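Long-range contacts in dihydrodipicolinate synthase (Bacillus clausii KSM-K16, PDB 3E96), which probably acts as a 4-hydroxy-tetrahydrodipicolinate synthase, a lyase of the DapA family that would work through a Schiff base with its substrate: residues B[109-117]-B[127-135]; B[195-203]-B[239-250]. All coordinates share one frame; numbering follows the deposited sequence.

How the contacts relate
The two contacts illustrate how one barrel fold uses different chemistry at different degrees of burial. Contact 1 is almost wholly buried: strand 109-112 and the turn after it meet helix 122-136 through branched aliphatic and aromatic side chains, with a single water bridging the polar atoms. Contact 2 is only partly buried. There the loop following strand 190-193 and the start of helix 200-206 lean on helix 235-252 through an indole hydrogen bond, a salt bridge, three waters and an aromatic cluster. The centres of contact 1 and contact 2 are about 29 Å apart. They share no elements and lie on opposite sides of the chain's centre. The second subunit packs on contact 1, whereas no other chain of the assembly touches contact 2.

Contact 1 of 2, residues B[109-117]-B[127-135]; sequences AVMIHMPIH and AYFRDIIEA
The hydroxyl of Y128 is gripped twice: it is hydrogen-bonded to the carbonyl O of Y90, and it accepts a bond from a water at 2.7 Å from OH. The same water gives its other proton to the carbonyl O of H113, so it ties the turn after strand 109-112 to the helix. That carbonyl oxygen also lies at the edges of two rings, those of Y128 and F129, close to the plane of each. CG of Y128 is anti to the backbone N (chi1 178°), which carries the ring outward from the helix to be met on both sides. CB of P115 sits 4.0 Å from the ring centroid, over one face in a CH-pi contact, and I132 CD1 lies over the opposite face, toward its rim. H117 adds an offset edge-to-face partner, turning its ring edge to the face of Y128 with the planes at 73°.

Beside this ring, I112 supplies the apolar centre. Its two branches divide the work: CG2 meets the edge of the F129 ring, 3.6 Å from CE1, while CD1 touches both I132 CG2 and I133 CG1. The far end of the phenyl ring touches P115 CD, and M114 SD comes to its edge, 4.2 Å from CZ, as a Met-aromatic contact. Around this core, I88 of strand 83-88 packs on I112 and I132, while A280 of the second subunit packs on Y128. The side chain of M114 lies about 5 Å from that of Y143, predicted to be the catalytic proton donor/acceptor. Strand 109-112 and the helical segment 127-135 run nearly antiparallel (164°), their axes 10.5 Å apart at closest approach, as in the beta-alpha-beta unit 109-112, 122-136, 140-144 of a TIM barrel.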
loop_
_atom_site.group_PDB
_atom_site.type_symbol
_atom_site.label_atom_id
_atom_site.label_comp_id
_atom_site.label_asym_id
_atom_site.label_seq_id
_atom_site.Cartn_x
_atom_site.Cartn_y
_atom_site.Cartn_z
ATOM N N ALA B 109 -1.728 -21.997 7.788
ATOM C CA ALA B 109 -2.722 -20.936 7.791
ATOM C C ALA B 109 -2.195 -19.780 6.955
ATOM O O ALA B 109 -1.068 -19.825 6.465
ATOM C CB ALA B 109 -2.977 -20.463 9.225
ATOM N N VAL B 110 -3.023 -18.756 6.786
ATOM C CA VAL B 110 -2.620 -17.565 6.050
ATOM C C VAL B 110 -2.860 -16.342 6.921
ATOM O O VAL B 110 -3.695 -16.373 7.832
ATOM C CB VAL B 110 -3.435 -17.371 4.740
ATOM C CG1 VAL B 110 -3.159 -18.508 3.773
ATOM C CG2 VAL B 110 -4.926 -17.273 5.059
ATOM N N MET B 111 -2.100 -15.282 6.663
ATOM C CA MET B 111 -2.278 -14.014 7.363
ATOM C C MET B 111 -2.647 -13.032 6.263
ATOM O O MET B 111 -1.874 -12.806 5.328
ATOM C CB MET B 111 -0.994 -13.527 8.048
ATOM C CG MET B 111 -1.140 -12.105 8.652
ATOM S SD MET B 111 0.404 -11.339 9.208
ATOM C CE MET B 111 1.179 -10.980 7.638
ATOM N N ILE B 112 -3.838 -12.460 6.354
ATOM C CA ILE B 112 -4.261 -11.509 5.345
ATOM C C ILE B 112 -3.781 -10.123 5.749
ATOM O O ILE B 112 -4.203 -9.584 6.776
ATOM C CB ILE B 112 -5.795 -11.481 5.198
ATOM C CG1 ILE B 112 -6.335 -12.907 5.042
ATOM C CG2 ILE B 112 -6.178 -10.653 3.975
ATOM C CD1 ILE B 112 -7.859 -12.979 5.006
ATOM N N HIS B 113 -2.881 -9.562 4.947
ATOM C CA HIS B 113 -2.356 -8.227 5.201
ATOM C C HIS B 113 -3.496 -7.231 5.142
ATOM O O HIS B 113 -4.549 -7.515 4.574
ATOM C CB HIS B 113 -1.334 -7.832 4.129
ATOM C CG HIS B 113 0.021 -8.429 4.334
ATOM N ND1 HIS B 113 0.918 -7.935 5.255
ATOM C CD2 HIS B 113 0.625 -9.489 3.748
ATOM C CE1 HIS B 113 2.019 -8.668 5.229
ATOM N NE2 HIS B 113 1.866 -9.618 4.323
ATOM N N MET B 114 -3.286 -6.064 5.738
ATOM C CA MET B 114 -4.288 -5.014 5.687
ATOM C C MET B 114 -4.268 -4.600 4.218
ATOM O O MET B 114 -3.197 -4.460 3.631
ATOM C CB MET B 114 -3.861 -3.833 6.567
ATOM C CG MET B 114 -4.903 -2.725 6.697
ATOM S SD MET B 114 -6.303 -3.199 7.760
ATOM C CE MET B 114 -7.599 -1.918 7.224
ATOM N N PRO B 115 -5.443 -4.420 3.595
ATOM C CA PRO B 115 -5.422 -4.019 2.183
ATOM C C PRO B 115 -4.654 -2.705 1.999
ATOM O O PRO B 115 -4.744 -1.810 2.840
ATOM C CB PRO B 115 -6.910 -3.901 1.834
ATOM C CG PRO B 115 -7.566 -3.596 3.169
ATOM C CD PRO B 115 -6.821 -4.515 4.103
ATOM N N ILE B 116 -3.893 -2.591 0.912
ATOM C CA ILE B 116 -3.126 -1.373 0.681
ATOM C C ILE B 116 -3.817 -0.333 -0.195
ATOM O O ILE B 116 -3.216 0.683 -0.542
ATOM C CB ILE B 116 -1.713 -1.683 0.093
ATOM C CG1 ILE B 116 -1.798 -2.736 -1.017
ATOM C CG2 ILE B 116 -0.787 -2.160 1.206
ATOM C CD1 ILE B 116 -2.521 -2.277 -2.267
ATOM N N HIS B 117 -5.079 -0.571 -0.540
ATOM C CA HIS B 117 -5.822 0.381 -1.370
ATOM C C HIS B 117 -5.855 1.744 -0.679
ATOM O O HIS B 117 -6.078 1.824 0.529
ATOM C CB HIS B 117 -7.265 -0.096 -1.576
ATOM C CG HIS B 117 -7.385 -1.518 -2.029
ATOM N ND1 HIS B 117 -6.870 -2.575 -1.312
ATOM C CD2 HIS B 117 -8.006 -2.060 -3.104
ATOM C CE1 HIS B 117 -7.169 -3.708 -1.921
ATOM N NE2 HIS B 117 -7.859 -3.424 -3.012
ATOM N N ALA B 127 -15.951 -6.668 4.267
ATOM C CA ALA B 127 -16.217 -7.505 3.103
ATOM C C ALA B 127 -14.921 -8.060 2.521
ATOM O O ALA B 127 -14.855 -9.225 2.130
ATOM C CB ALA B 127 -16.966 -6.701 2.040
ATOM N N TYR B 128 -13.891 -7.220 2.464
ATOM C CA TYR B 128 -12.601 -7.643 1.930
ATOM C C TYR B 128 -12.101 -8.895 2.647
ATOM O O TYR B 128 -11.828 -9.915 2.015
ATOM C CB TYR B 128 -11.566 -6.523 2.085
ATOM C CG TYR B 128 -10.191 -6.904 1.584
ATOM C CD1 TYR B 128 -9.909 -6.950 0.220
ATOM C CD2 TYR B 128 -9.179 -7.255 2.478
ATOM C CE1 TYR B 128 -8.650 -7.338 -0.245
ATOM C CE2 TYR B 128 -7.923 -7.643 2.029
ATOM C CZ TYR B 128 -7.663 -7.684 0.668
ATOM O OH TYR B 128 -6.421 -8.078 0.230
ATOM N N PHE B 129 -11.986 -8.815 3.968
ATOM C CA PHE B 129 -11.513 -9.949 4.749
ATOM C C PHE B 129 -12.484 -11.126 4.692
ATOM O O PHE B 129 -12.075 -12.274 4.509
ATOM C CB PHE B 129 -11.288 -9.536 6.205
ATOM C CG PHE B 129 -10.080 -8.655 6.409
ATOM C CD1 PHE B 129 -8.821 -9.068 5.975
ATOM C CD2 PHE B 129 -10.197 -7.432 7.059
ATOM C CE1 PHE B 129 -7.687 -8.273 6.191
ATOM C CE2 PHE B 129 -9.074 -6.627 7.280
ATOM C CZ PHE B 129 -7.817 -7.055 6.844
ATOM N N ARG B 130 -13.771 -10.839 4.851
ATOM C CA ARG B 130 -14.773 -11.898 4.822
ATOM C C ARG B 130 -14.734 -12.696 3.524
ATOM O O ARG B 130 -14.713 -13.924 3.555
ATOM C CB ARG B 130 -16.172 -11.318 5.005
ATOM C CG ARG B 130 -17.266 -12.373 5.024
ATOM C CD ARG B 130 -18.585 -11.750 4.621
ATOM N NE ARG B 130 -18.470 -11.127 3.305
ATOM C CZ ARG B 130 -19.374 -10.306 2.785
ATOM N NH1 ARG B 130 -20.468 -10.006 3.473
ATOM N NH2 ARG B 130 -19.179 -9.777 1.584
ATOM N N ASP B 131 -14.722 -12.002 2.388
ATOM C CA ASP B 131 -14.706 -12.674 1.090
ATOM C C ASP B 131 -13.524 -13.620 0.929
ATOM O O ASP B 131 -13.675 -14.735 0.425
ATOM C CB ASP B 131 -14.688 -11.654 -0.054
ATOM C CG ASP B 131 -15.999 -10.902 -0.192
ATOM O OD1 ASP B 131 -17.006 -11.326 0.413
ATOM O OD2 ASP B 131 -16.020 -9.887 -0.922
ATOM N N ILE B 132 -12.347 -13.175 1.348
ATOM C CA ILE B 132 -11.145 -13.994 1.240
ATOM C C ILE B 132 -11.197 -15.211 2.161
ATOM O O ILE B 132 -10.867 -16.325 1.751
ATOM C CB ILE B 132 -9.887 -13.158 1.565
ATOM C CG1 ILE B 132 -9.710 -12.074 0.497
ATOM C CG2 ILE B 132 -8.657 -14.065 1.654
ATOM C CD1 ILE B 132 -8.676 -11.018 0.846
ATOM N N ILE B 133 -11.608 -14.999 3.406
ATOM C CA ILE B 133 -11.688 -16.097 4.364
ATOM C C ILE B 133 -12.708 -17.148 3.921
ATOM O O ILE B 133 -12.431 -18.346 3.971
ATOM C CB ILE B 133 -12.063 -15.575 5.772
ATOM C CG1 ILE B 133 -10.929 -14.692 6.304
ATOM C CG2 ILE B 133 -12.312 -16.741 6.725
ATOM C CD1 ILE B 133 -11.243 -14.019 7.618
ATOM N N GLU B 134 -13.879 -16.708 3.475
ATOM C CA GLU B 134 -14.898 -17.658 3.040
ATOM C C GLU B 134 -14.472 -18.429 1.794
ATOM O O GLU B 134 -14.722 -19.630 1.688
ATOM C CB GLU B 134 -16.232 -16.945 2.791
ATOM C CG GLU B 134 -16.768 -16.222 4.020
ATOM C CD GLU B 134 -18.223 -15.807 3.887
ATOM O OE1 GLU B 134 -18.614 -15.319 2.807
ATOM O OE2 GLU B 134 -18.978 -15.955 4.870
ATOM N N ALA B 135 -13.817 -17.748 0.858
ATOM C CA ALA B 135 -13.364 -18.394 -0.368
ATOM C C ALA B 135 -12.272 -19.426 -0.095
ATOM O O ALA B 135 -12.259 -20.507 -0.691
ATOM C CB ALA B 135 -12.853 -17.348 -1.360
HETATM O O HOH W 1 -4.376 -7.446 1.902
#

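Contact 2 of 2, residues B[195-203]-B[239-250]; sequences TAEKWAPFF and WRIWEDIVPFED
K198 reaches across to helix 235-252. CB packs 4.1 Å from E249 CB, and CG passes 4.4 Å from NE1 of W242. With the chain extended beyond CG, CD and CE pass D250 OD1 at 3.5 and 3.4 Å. NZ then forms a 2.8 Å salt bridge with D250 OD1, which accepts through its syn lone pair, and a water linked weakly to NZ donates to OD2.

The carbonyl O of K198 accepts the N-H of W242 NE1 (2.8 Å, 153°); the oxygen lies near the indole plane, while the donor is tilted off the carbonyl plane. F202 turns its edge, in an offset edge-to-face pair, toward the five-membered ring of W242 and meets CH2 of W239 through CE1, while P201 CG touches W242 CD1. A phenylalanine in place of W242 would probably leave the K198 carbonyl without this N-H and take away part of the ring face that the F202 edge meets.

E197 and E249 approach as like charges, but a water donates to both; E197 OE2 is hydrogen-bonded to S213, and E249 OE2 forms a salt bridge with R252. These partners probably ease the repulsion, while salt bridge and indole bond hold the loop, and the aromatic cluster the start of helix 200-206, to helix 235-252.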
loop_
_atom_site.group_PDB
_atom_site.type_symbol
_atom_site.label_atom_id
_atom_site.label_comp_id
_atom_site.label_asym_id
_atom_site.label_seq_id
_atom_site.Cartn_x
_atom_site.Cartn_y
_atom_site.Cartn_z
ATOM N N THR B 195 2.625 -5.264 16.803
ATOM C CA THR B 195 3.642 -4.219 16.789
ATOM C C THR B 195 4.938 -4.543 17.538
ATOM O O THR B 195 5.713 -3.652 17.882
ATOM C CB THR B 195 3.047 -2.888 17.287
ATOM O OG1 THR B 195 2.322 -3.106 18.502
ATOM C CG2 THR B 195 2.085 -2.319 16.232
ATOM N N ALA B 196 5.142 -5.835 17.782
ATOM C CA ALA B 196 6.341 -6.381 18.411
ATOM C C ALA B 196 6.681 -6.047 19.859
ATOM O O ALA B 196 5.873 -5.496 20.603
ATOM C CB ALA B 196 7.554 -6.106 17.516
ATOM N N GLU B 197 7.902 -6.405 20.240
ATOM C CA GLU B 197 8.393 -6.247 21.604
ATOM C C GLU B 197 8.226 -4.914 22.325
ATOM O O GLU B 197 8.009 -4.907 23.535
ATOM C CB GLU B 197 9.858 -6.699 21.676
ATOM C CG GLU B 197 10.026 -8.212 21.479
ATOM C CD GLU B 197 10.287 -8.615 20.036
ATOM O OE1 GLU B 197 9.921 -7.854 19.114
ATOM O OE2 GLU B 197 10.855 -9.709 19.822
ATOM N N LYS B 198 8.329 -3.793 21.619
ATOM C CA LYS B 198 8.170 -2.505 22.291
ATOM C C LYS B 198 6.766 -2.391 22.884
ATOM O O LYS B 198 6.574 -1.830 23.961
ATOM C CB LYS B 198 8.401 -1.343 21.316
ATOM C CG LYS B 198 8.128 0.037 21.929
ATOM C CD LYS B 198 8.472 1.171 20.973
ATOM C CE LYS B 198 8.127 2.525 21.584
ATOM N NZ LYS B 198 8.375 3.653 20.642
ATOM N N TRP B 199 5.786 -2.945 22.183
ATOM C CA TRP B 199 4.402 -2.857 22.630
ATOM C C TRP B 199 3.822 -4.092 23.312
ATOM O O TRP B 199 2.788 -4.007 23.976
ATOM C CB TRP B 199 3.513 -2.466 21.440
ATOM C CG TRP B 199 3.812 -1.088 20.941
ATOM C CD1 TRP B 199 4.724 -0.732 19.989
ATOM C CD2 TRP B 199 3.242 0.131 21.429
ATOM N NE1 TRP B 199 4.758 0.640 19.857
ATOM C CE2 TRP B 199 3.859 1.192 20.730
ATOM C CE3 TRP B 199 2.271 0.430 22.393
ATOM C CZ2 TRP B 199 3.535 2.533 20.965
ATOM C CZ3 TRP B 199 1.948 1.764 22.628
ATOM C CH2 TRP B 199 2.580 2.798 21.915
ATOM N N ALA B 200 4.492 -5.229 23.162
ATOM C CA ALA B 200 4.018 -6.486 23.736
ATOM C C ALA B 200 3.634 -6.463 25.219
ATOM O O ALA B 200 2.597 -7.007 25.593
ATOM C CB ALA B 200 5.054 -7.594 23.483
ATOM N N PRO B 201 4.459 -5.851 26.087
ATOM C CA PRO B 201 4.087 -5.836 27.509
ATOM C C PRO B 201 2.749 -5.147 27.780
ATOM O O PRO B 201 1.947 -5.613 28.592
ATOM C CB PRO B 201 5.258 -5.108 28.171
ATOM C CG PRO B 201 6.418 -5.432 27.261
ATOM C CD PRO B 201 5.803 -5.280 25.887
ATOM N N PHE B 202 2.518 -4.036 27.095
ATOM C CA PHE B 202 1.289 -3.271 27.257
ATOM C C PHE B 202 0.083 -4.021 26.693
ATOM O O PHE B 202 -0.977 -4.070 27.319
ATOM C CB PHE B 202 1.465 -1.916 26.579
ATOM C CG PHE B 202 2.694 -1.175 27.043
ATOM C CD1 PHE B 202 2.696 -0.494 28.260
ATOM C CD2 PHE B 202 3.864 -1.202 26.286
ATOM C CE1 PHE B 202 3.845 0.146 28.724
ATOM C CE2 PHE B 202 5.028 -0.563 26.739
ATOM C CZ PHE B 202 5.019 0.112 27.961
ATOM N N PHE B 203 0.241 -4.601 25.509
ATOM C CA PHE B 203 -0.839 -5.371 24.903
ATOM C C PHE B 203 -1.135 -6.598 25.761
ATOM O O PHE B 203 -2.292 -6.975 25.936
ATOM C CB PHE B 203 -0.455 -5.848 23.495
ATOM C CG PHE B 203 -0.721 -4.851 22.412
ATOM C CD1 PHE B 203 -0.073 -3.620 22.403
ATOM C CD2 PHE B 203 -1.611 -5.154 21.378
ATOM C CE1 PHE B 203 -0.303 -2.699 21.377
ATOM C CE2 PHE B 203 -1.850 -4.244 20.348
ATOM C CZ PHE B 203 -1.194 -3.011 20.347
ATOM N N TRP B 239 9.964 -5.830 32.351
ATOM C CA TRP B 239 10.456 -4.472 32.162
ATOM C C TRP B 239 11.947 -4.410 31.880
ATOM O O TRP B 239 12.408 -3.547 31.133
ATOM C CB TRP B 239 10.098 -3.614 33.378
ATOM C CG TRP B 239 8.618 -3.461 33.536
ATOM C CD1 TRP B 239 7.860 -3.847 34.603
ATOM C CD2 TRP B 239 7.706 -2.918 32.570
ATOM N NE1 TRP B 239 6.533 -3.583 34.363
ATOM C CE2 TRP B 239 6.409 -3.012 33.123
ATOM C CE3 TRP B 239 7.858 -2.362 31.294
ATOM C CZ2 TRP B 239 5.268 -2.572 32.439
ATOM C CZ3 TRP B 239 6.724 -1.924 30.613
ATOM C CH2 TRP B 239 5.447 -2.032 31.190
ATOM N N ARG B 240 12.705 -5.327 32.469
ATOM C CA ARG B 240 14.143 -5.357 32.243
ATOM C C ARG B 240 14.418 -5.707 30.783
ATOM O O ARG B 240 15.206 -5.042 30.113
ATOM C CB ARG B 240 14.798 -6.392 33.157
ATOM C CG ARG B 240 16.310 -6.500 33.003
ATOM C CD ARG B 240 16.710 -7.932 32.701
ATOM N NE ARG B 240 16.157 -8.863 33.681
ATOM C CZ ARG B 240 15.947 -10.153 33.443
ATOM N NH1 ARG B 240 16.243 -10.663 32.256
ATOM N NH2 ARG B 240 15.437 -10.933 34.389
ATOM N N ILE B 241 13.764 -6.759 30.300
ATOM C CA ILE B 241 13.929 -7.201 28.918
ATOM C C ILE B 241 13.405 -6.119 27.975
ATOM O O ILE B 241 14.015 -5.825 26.944
ATOM C CB ILE B 241 13.158 -8.513 28.665
ATOM C CG1 ILE B 241 13.614 -9.581 29.662
ATOM C CG2 ILE B 241 13.394 -8.993 27.240
ATOM C CD1 ILE B 241 12.752 -10.837 29.659
ATOM N N TRP B 242 12.270 -5.531 28.334
ATOM C CA TRP B 242 11.667 -4.471 27.529
ATOM C C TRP B 242 12.635 -3.296 27.340
ATOM O O TRP B 242 12.900 -2.879 26.211
ATOM C CB TRP B 242 10.379 -3.982 28.192
ATOM C CG TRP B 242 9.704 -2.866 27.459
ATOM C CD1 TRP B 242 8.988 -2.958 26.297
ATOM C CD2 TRP B 242 9.680 -1.485 27.839
ATOM N NE1 TRP B 242 8.515 -1.714 25.933
ATOM C CE2 TRP B 242 8.927 -0.794 26.864
ATOM C CE3 TRP B 242 10.223 -0.766 28.911
ATOM C CZ2 TRP B 242 8.704 0.586 26.929
ATOM C CZ3 TRP B 242 10.000 0.606 28.976
ATOM C CH2 TRP B 242 9.246 1.266 27.989
ATOM N N GLU B 243 13.163 -2.761 28.439
ATOM C CA GLU B 243 14.094 -1.634 28.352
ATOM C C GLU B 243 15.302 -1.991 27.496
ATOM O O GLU B 243 15.852 -1.145 26.793
ATOM C CB GLU B 243 14.584 -1.217 29.741
ATOM C CG GLU B 243 13.529 -0.586 30.623
ATOM C CD GLU B 243 14.132 0.086 31.837
ATOM O OE1 GLU B 243 14.790 1.132 31.671
ATOM O OE2 GLU B 243 13.954 -0.436 32.952
ATOM N N ASP B 244 15.702 -3.255 27.566
ATOM C CA ASP B 244 16.847 -3.764 26.816
ATOM C C ASP B 244 16.600 -3.774 25.306
ATOM O O ASP B 244 17.508 -3.509 24.521
ATOM C CB ASP B 244 17.166 -5.189 27.293
ATOM C CG ASP B 244 18.447 -5.743 26.699
ATOM O OD1 ASP B 244 19.518 -5.144 26.927
ATOM O OD2 ASP B 244 18.386 -6.785 26.010
ATOM N N ILE B 245 15.366 -4.068 24.905
ATOM C CA ILE B 245 15.017 -4.154 23.486
ATOM C C ILE B 245 14.475 -2.881 22.827
ATOM O O ILE B 245 14.639 -2.691 21.622
ATOM C CB ILE B 245 13.996 -5.298 23.260
ATOM C CG1 ILE B 245 14.598 -6.629 23.723
ATOM C CG2 ILE B 245 13.617 -5.393 21.789
ATOM C CD1 ILE B 245 13.600 -7.777 23.763
ATOM N N VAL B 246 13.842 -2.007 23.606
ATOM C CA VAL B 246 13.252 -0.787 23.048
ATOM C C VAL B 246 14.120 0.055 22.104
ATOM O O VAL B 246 13.660 0.457 21.032
ATOM C CB VAL B 246 12.708 0.134 24.166
ATOM C CG1 VAL B 246 12.229 1.455 23.566
ATOM C CG2 VAL B 246 11.553 -0.549 24.873
ATOM N N PRO B 247 15.374 0.341 22.482
ATOM C CA PRO B 247 16.224 1.147 21.599
ATOM C C PRO B 247 16.338 0.577 20.182
ATOM O O PRO B 247 16.365 1.324 19.204
ATOM C CB PRO B 247 17.564 1.165 22.335
ATOM C CG PRO B 247 17.147 1.103 23.778
ATOM C CD PRO B 247 16.064 0.046 23.752
ATOM N N PHE B 248 16.399 -0.745 20.081
ATOM C CA PHE B 248 16.501 -1.406 18.788
ATOM C C PHE B 248 15.219 -1.182 17.991
ATOM O O PHE B 248 15.263 -0.870 16.797
ATOM C CB PHE B 248 16.727 -2.908 18.977
ATOM C CG PHE B 248 16.944 -3.660 17.688
ATOM C CD1 PHE B 248 18.105 -3.471 16.945
ATOM C CD2 PHE B 248 15.989 -4.559 17.225
ATOM C CE1 PHE B 248 18.316 -4.171 15.752
ATOM C CE2 PHE B 248 16.186 -5.265 16.035
ATOM C CZ PHE B 248 17.352 -5.070 15.299
ATOM N N GLU B 249 14.078 -1.343 18.655
ATOM C CA GLU B 249 12.797 -1.152 17.991
ATOM C C GLU B 249 12.599 0.303 17.574
ATOM O O GLU B 249 12.025 0.576 16.516
ATOM C CB GLU B 249 11.654 -1.623 18.898
ATOM C CG GLU B 249 11.628 -3.142 19.077
ATOM C CD GLU B 249 11.392 -3.875 17.761
ATOM O OE1 GLU B 249 10.284 -3.751 17.201
ATOM O OE2 GLU B 249 12.315 -4.566 17.275
ATOM N N ASP B 250 13.081 1.241 18.388
ATOM C CA ASP B 250 12.948 2.650 18.035
ATOM C C ASP B 250 13.818 2.991 16.831
ATOM O O ASP B 250 13.433 3.806 15.992
ATOM C CB ASP B 250 13.313 3.554 19.215
ATOM C CG ASP B 250 12.255 3.544 20.297
ATOM O OD1 ASP B 250 11.077 3.271 19.977
ATOM O OD2 ASP B 250 12.595 3.825 21.465
HETATM O O HOH W 2 8.177 -3.005 18.671
HETATM O O HOH W 3 10.978 -7.312 16.794
HETATM O O HOH W 4 10.480 4.375 22.985
#